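Local structure of snaclec rhodocytin subunit alpha (3BX4) at residues His41-Glu46 with Ala128-Leu133; Thr25-Glu30 with Tyr122-His127. The protein triggers platelet aggregation as a snake-venom toxin by binding the platelet receptor CLEC1B (CLEC2), which leads to Syk and PLC-gamma-2 signalling. All coordinates share one frame; numbering follows the deposited sequence.

Interaction 1 of 2, residues His41-Glu46 with Ala128-Leu133; sequences HLASIE and AFVCKL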
loop_
_atom_site.group_PDB
_atom_site.type_symbol
_atom_site.label_atom_id
_atom_site.label_comp_id
_atom_site.label_asym_id
_atom_site.label_seq_id
_atom_site.Cartn_x
_atom_site.Cartn_y
_atom_site.Cartn_z
ATOM N N HIS C 41 5.118 5.796 16.111
ATOM C CA HIS C 41 4.252 5.546 14.999
ATOM C C HIS C 41 3.413 6.750 14.811
ATOM O O HIS C 41 3.313 7.568 15.703
ATOM C CB HIS C 41 3.196 4.483 15.353
ATOM C CG HIS C 41 3.789 3.092 15.493
ATOM N ND1 HIS C 41 3.968 2.282 14.393
ATOM C CD2 HIS C 41 4.242 2.391 16.572
ATOM C CE1 HIS C 41 4.508 1.128 14.789
ATOM N NE2 HIS C 41 4.708 1.185 16.098
ATOM N N LEU C 42 2.769 6.839 13.664
ATOM C CA LEU C 42 1.701 7.869 13.508
ATOM C C LEU C 42 0.712 7.730 14.636
ATOM O O LEU C 42 0.397 6.571 15.068
ATOM C CB LEU C 42 0.958 7.762 12.182
ATOM C CG LEU C 42 1.793 8.291 10.993
ATOM C CD1 LEU C 42 1.090 7.944 9.720
ATOM C CD2 LEU C 42 2.032 9.890 11.203
ATOM N N ALA C 43 0.216 8.816 15.166
ATOM C CA ALA C 43 -0.614 8.755 16.413
ATOM C C ALA C 43 -1.899 7.947 16.259
ATOM O O ALA C 43 -2.674 8.128 15.329
ATOM C CB ALA C 43 -0.933 10.204 16.935
ATOM N N SER C 44 -2.138 7.036 17.233
ATOM C CA SER C 44 -3.472 6.483 17.436
ATOM C C SER C 44 -4.215 7.394 18.438
ATOM O O SER C 44 -3.571 8.056 19.269
ATOM C CB SER C 44 -3.383 5.041 17.971
ATOM O OG SER C 44 -2.375 4.928 18.958
ATOM N N ILE C 45 -5.533 7.454 18.331
ATOM C CA ILE C 45 -6.382 8.342 19.149
ATOM C C ILE C 45 -7.388 7.416 19.828
ATOM O O ILE C 45 -8.212 6.876 19.128
ATOM C CB ILE C 45 -7.156 9.335 18.275
ATOM C CG1 ILE C 45 -6.121 10.218 17.538
ATOM C CG2 ILE C 45 -8.158 10.139 19.134
ATOM C CD1 ILE C 45 -6.594 11.350 16.704
ATOM N N GLU C 46 -7.298 7.274 21.150
ATOM C CA GLU C 46 -8.031 6.181 21.811
ATOM C C GLU C 46 -9.053 6.662 22.835
ATOM O O GLU C 46 -9.683 5.839 23.530
ATOM C CB GLU C 46 -7.012 5.271 22.502
ATOM C CG GLU C 46 -5.959 4.670 21.565
ATOM C CD GLU C 46 -4.966 3.825 22.318
ATOM O OE1 GLU C 46 -5.350 2.701 22.723
ATOM O OE2 GLU C 46 -3.807 4.280 22.530
ATOM N N ALA C 128 1.616 17.453 6.901
ATOM C CA ALA C 128 2.145 17.421 8.268
ATOM C C ALA C 128 1.543 16.138 8.952
ATOM O O ALA C 128 0.622 15.514 8.424
ATOM C CB ALA C 128 1.658 18.656 9.009
ATOM N N PHE C 129 2.124 15.804 10.096
ATOM C CA PHE C 129 1.678 14.521 10.748
ATOM C C PHE C 129 1.989 14.558 12.230
ATOM O O PHE C 129 2.742 15.335 12.744
ATOM C CB PHE C 129 2.384 13.352 10.050
ATOM C CG PHE C 129 3.862 13.427 10.047
ATOM C CD1 PHE C 129 4.563 14.096 9.005
ATOM C CD2 PHE C 129 4.629 12.870 11.055
ATOM C CE1 PHE C 129 5.948 14.171 9.014
ATOM C CE2 PHE C 129 6.015 12.951 11.066
ATOM C CZ PHE C 129 6.705 13.644 10.013
ATOM N N VAL C 130 1.450 13.592 13.034
ATOM C CA VAL C 130 1.819 13.671 14.410
ATOM C C VAL C 130 2.303 12.221 14.803
ATOM O O VAL C 130 1.615 11.281 14.354
ATOM C CB VAL C 130 0.545 13.976 15.325
ATOM C CG1 VAL C 130 0.926 13.856 16.777
ATOM C CG2 VAL C 130 0.007 15.432 14.994
ATOM N N CYS C 131 3.457 12.149 15.477
ATOM C CA CYS C 131 4.036 10.832 15.991
ATOM C C CYS C 131 3.618 10.687 17.444
ATOM O O CYS C 131 3.477 11.632 18.193
ATOM C CB CYS C 131 5.588 10.742 15.930
ATOM S SG CYS C 131 6.199 10.954 14.185
ATOM N N LYS C 132 3.463 9.425 17.843
ATOM C CA LYS C 132 3.075 9.053 19.245
ATOM C C LYS C 132 4.086 7.982 19.593
ATOM O O LYS C 132 4.318 7.056 18.791
ATOM C CB LYS C 132 1.628 8.529 19.281
ATOM C CG LYS C 132 1.182 7.798 20.616
ATOM C CD LYS C 132 -0.265 7.516 20.481
ATOM C CE LYS C 132 -0.820 6.711 21.735
ATOM N NZ LYS C 132 -2.232 6.392 21.527
ATOM N N LEU C 133 4.655 8.081 20.795
ATOM C CA LEU C 133 5.664 7.156 21.281
ATOM C C LEU C 133 5.314 6.630 22.694
ATOM O O LEU C 133 4.828 7.369 23.510
ATOM C CB LEU C 133 6.971 7.939 21.353
ATOM C CG LEU C 133 8.183 7.367 21.975
ATOM C CD1 LEU C 133 8.673 6.288 20.944
ATOM C CD2 LEU C 133 9.269 8.423 22.217
#
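Lys132 reaches past Ala43 and Ser44 to the carboxylate of Glu46 and buries more area than any other residue of the contact. With CG anti to the backbone N (chi1 167°) and every later torsion extended, the lysine lays CB against Ala43, 3.6 Å from Ala43 CA, and passes Ser44 with CD and CE. NZ has three partners here: Ser44 OG (3.0 Å), Glu46 OE2 (2.8 Å), a salt bridge on the anti lone pair, and Ser44 O, a less well directed bond from above the carbonyl plane. Ser44 and Glu46 each have a second conformer, so these bonds may not be permanent. The glutamate chain crosses the lysine at about a right angle. Leu42 turns the other way: its CD2 methyl sits 3.7 Å from Phe129 CB and meets the ring obliquely, the two side chains again crossing, while Ala43 CB touches Val130 CG1. Between these side chains the backbones pair antiparallel: His41 and Lys132 exchange two bonds, the shorter from Lys132 N to His41 O (2.8 Å), and Ala43 N donates to Val130 O (2.9 Å). Cys131, disulfide-bonded to Cys33, ties the strand to helix 26-34. Glu50 is a fourth partner of Lys132 NZ, so the three protons are probably shared, and Ser44 OG also bonds an acidic side chain of another protein chain. With two carboxylates nearby, the buried ammonium is probably kept charged; its bonds join loop 43-46 to the end of strand 127-133.

Interaction 2 of 2, residues Thr25-Glu30 with Tyr122-His127; sequences TWDEAE and YCEQMH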
loop_
_atom_site.group_PDB
_atom_site.type_symbol
_atom_site.label_atom_id
_atom_site.label_comp_id
_atom_site.label_asym_id
_atom_site.label_seq_id
_atom_site.Cartn_x
_atom_site.Cartn_y
_atom_site.Cartn_z
ATOM N N THR C 25 4.134 11.909 2.716
ATOM C CA THR C 25 3.007 10.993 2.359
ATOM C C THR C 25 2.727 10.240 3.666
ATOM O O THR C 25 3.543 10.269 4.551
ATOM C CB THR C 25 3.385 9.936 1.267
ATOM O OG1 THR C 25 4.475 9.128 1.725
ATOM C CG2 THR C 25 3.845 10.699 -0.030
ATOM N N TRP C 26 1.616 9.549 3.678
ATOM C CA TRP C 26 1.262 8.747 4.894
ATOM C C TRP C 26 2.404 7.752 5.174
ATOM O O TRP C 26 2.895 7.712 6.334
ATOM C CB TRP C 26 -0.072 8.095 4.690
ATOM C CG TRP C 26 -0.640 7.456 5.970
ATOM C CD1 TRP C 26 -1.483 8.048 6.900
ATOM C CD2 TRP C 26 -0.282 6.167 6.492
ATOM N NE1 TRP C 26 -1.727 7.127 7.961
ATOM C CE2 TRP C 26 -0.977 6.002 7.726
ATOM C CE3 TRP C 26 0.528 5.132 6.016
ATOM C CZ2 TRP C 26 -0.858 4.817 8.494
ATOM C CZ3 TRP C 26 0.659 3.978 6.763
ATOM C CH2 TRP C 26 -0.052 3.833 7.996
ATOM N N ASP C 27 2.800 6.981 4.168
ATOM C CA ASP C 27 3.878 5.967 4.341
ATOM C C ASP C 27 5.186 6.574 4.780
ATOM O O ASP C 27 5.852 6.069 5.693
ATOM C CB ASP C 27 4.080 5.179 3.025
ATOM C CG ASP C 27 3.041 4.071 2.776
ATOM O OD1 ASP C 27 2.302 3.539 3.675
ATOM O OD2 ASP C 27 3.052 3.609 1.604
ATOM N N GLU C 28 5.583 7.710 4.202
ATOM C CA GLU C 28 6.810 8.342 4.640
ATOM C C GLU C 28 6.727 8.879 6.075
ATOM O O GLU C 28 7.719 8.874 6.796
ATOM C CB GLU C 28 7.172 9.535 3.709
ATOM C CG GLU C 28 7.655 9.020 2.362
ATOM C CD GLU C 28 8.162 7.611 2.439
ATOM O OE1 GLU C 28 9.221 7.424 3.065
ATOM O OE2 GLU C 28 7.506 6.691 1.888
ATOM N N ALA C 29 5.549 9.347 6.460
ATOM C CA ALA C 29 5.339 9.881 7.782
ATOM C C ALA C 29 5.447 8.738 8.794
ATOM O O ALA C 29 6.188 8.878 9.782
ATOM C CB ALA C 29 3.977 10.528 7.862
ATOM N N GLU C 30 4.772 7.647 8.511
ATOM C CA GLU C 30 4.886 6.443 9.410
ATOM C C GLU C 30 6.335 5.995 9.511
ATOM O O GLU C 30 6.818 5.705 10.608
ATOM C CB GLU C 30 3.960 5.303 8.924
ATOM C CG GLU C 30 4.102 3.975 9.724
ATOM C CD GLU C 30 3.539 4.019 11.124
ATOM O OE1 GLU C 30 2.821 4.959 11.543
ATOM O OE2 GLU C 30 3.831 3.018 11.839
ATOM N N TYR C 122 -6.104 11.117 0.620
ATOM C CA TYR C 122 -5.292 10.456 -0.353
ATOM C C TYR C 122 -3.876 10.181 0.195
ATOM O O TYR C 122 -3.095 11.082 0.422
ATOM C CB TYR C 122 -5.187 11.460 -1.536
ATOM C CG TYR C 122 -6.537 11.656 -2.172
ATOM C CD1 TYR C 122 -7.314 12.789 -1.906
ATOM C CD2 TYR C 122 -7.070 10.652 -2.985
ATOM C CE1 TYR C 122 -8.602 12.971 -2.512
ATOM C CE2 TYR C 122 -8.285 10.809 -3.580
ATOM C CZ TYR C 122 -9.042 11.961 -3.357
ATOM O OH TYR C 122 -10.281 12.015 -3.935
ATOM N N CYS C 123 -3.550 8.903 0.413
ATOM C CA CYS C 123 -2.269 8.486 1.037
ATOM C C CYS C 123 -0.981 9.054 0.473
ATOM O O CYS C 123 -0.047 9.289 1.197
ATOM C CB CYS C 123 -2.145 6.969 0.911
ATOM S SG CYS C 123 -3.438 6.057 1.843
ATOM N N GLU C 124 -0.980 9.305 -0.828
ATOM C CA GLU C 124 0.242 9.748 -1.525
ATOM C C GLU C 124 0.419 11.243 -1.473
ATOM O O GLU C 124 1.462 11.713 -1.985
ATOM C CB GLU C 124 0.241 9.243 -2.982
ATOM C CG GLU C 124 0.388 7.703 -3.041
ATOM C CD GLU C 124 1.630 7.097 -2.263
ATOM O OE1 GLU C 124 2.740 7.678 -2.235
ATOM O OE2 GLU C 124 1.499 5.981 -1.680
ATOM N N GLN C 125 -0.521 11.960 -0.839
ATOM C CA GLN C 125 -0.339 13.414 -0.653
ATOM C C GLN C 125 0.532 13.728 0.557
ATOM O O GLN C 125 0.507 13.075 1.632
ATOM C CB GLN C 125 -1.662 14.151 -0.509
ATOM C CG GLN C 125 -2.486 14.181 -1.778
ATOM C CD GLN C 125 -3.563 15.215 -1.663
ATOM O OE1 GLN C 125 -3.563 16.037 -0.734
ATOM N NE2 GLN C 125 -4.527 15.153 -2.571
ATOM N N MET C 126 1.348 14.740 0.418
ATOM C CA MET C 126 2.280 15.191 1.450
ATOM C C MET C 126 1.601 16.170 2.389
ATOM O O MET C 126 1.092 17.245 2.007
ATOM C CB MET C 126 3.561 15.842 0.772
ATOM C CG MET C 126 4.423 14.843 -0.012
ATOM S SD MET C 126 5.388 15.826 -1.275
ATOM C CE MET C 126 6.583 16.398 -0.157
ATOM N N HIS C 127 1.604 15.806 3.661
ATOM C CA HIS C 127 1.040 16.636 4.720
ATOM C C HIS C 127 1.862 16.516 5.991
ATOM O O HIS C 127 2.624 15.596 6.147
ATOM C CB HIS C 127 -0.452 16.291 4.993
ATOM C CG HIS C 127 -1.351 16.553 3.818
ATOM N ND1 HIS C 127 -1.755 17.828 3.474
ATOM C CD2 HIS C 127 -1.770 15.741 2.823
ATOM C CE1 HIS C 127 -2.429 17.776 2.336
ATOM N NE2 HIS C 127 -2.506 16.515 1.949
HETATM O O HOH W 1 5.210 7.362 -0.149
HETATM O O HOH W 2 1.536 6.875 1.552
#
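Thr25 lies against the turn Tyr122-Gln125 with its methyl, while its hydroxyl caps the helix that begins at Trp26. CG2 stands 3.2 Å from Glu124 O and also meets CG of Met126, and the CA-H of Thr25 points almost straight at Gln125 O (3.3 Å from CA, 165° at the hydrogen). OG1, held between the backbone N and the carbonyl carbon (chi1 59°), accepts from Glu28 N at 3.1 Å, making Thr25 the N-cap. A water 2.7 Å from Thr25 OG1 donates to Glu28 OE2 and Glu124 OE1, linking the cap to the turn. Trp26 follows with the one direct hydrogen bond between the segments: its N-H runs to Cys123 O (3.0 Å, 170°), nearly in line with the carbonyl. Trp26 CB packs loosely on Cys123 CB, but CG, anti to the backbone N, carries the indole away from the turn; there NE1 bonds Ile72 O and the ring meets Trp71 edge-to-face. Asp27 N donates to a second water (2.9 Å), which in turn donates to Cys123 O, giving that carbonyl two donors, and weakly to Glu124 OE2. The carboxylates of Asp27 and Glu124 approach to 4.3 Å between OD2 and OE2, a like-charged pair that would probably disfavour full ionisation of both. Glu28 is linked to the turn by the first water. Cys123 is also disulfide-bonded to Cys106, and His127 NE2 donates to Gln125 OE1 within the second segment. The arrangement is an N-capped helix start docked on a type I beta turn, joining the first helix of the C-type lectin fold to the loop ahead of its strand 127-133.

In the fold
Interactions 1 and 2 have centres 13 Å apart. They share the strand 127-133 on one side, and on the other helix 26-34 is followed in the chain by strand 41-42. The second segment of interaction 2 runs directly into that of interaction 1, so the same chain passes first the helix start and then the short strand 41-42. Glu30 joins the contacts most directly: OE2 lies 2.7 Å from His41 ND1 and OE1 lies 2.8 Å from Leu42 N, both probable hydrogen bonds. Leu42 CD1 packs 3.4 Å from Trp26 NE1, and Phe129 CG rests 3.6 Å from Ala29 CB. Both contacts belong to one C-type lectin domain and reach the chain of another protein in the assembly.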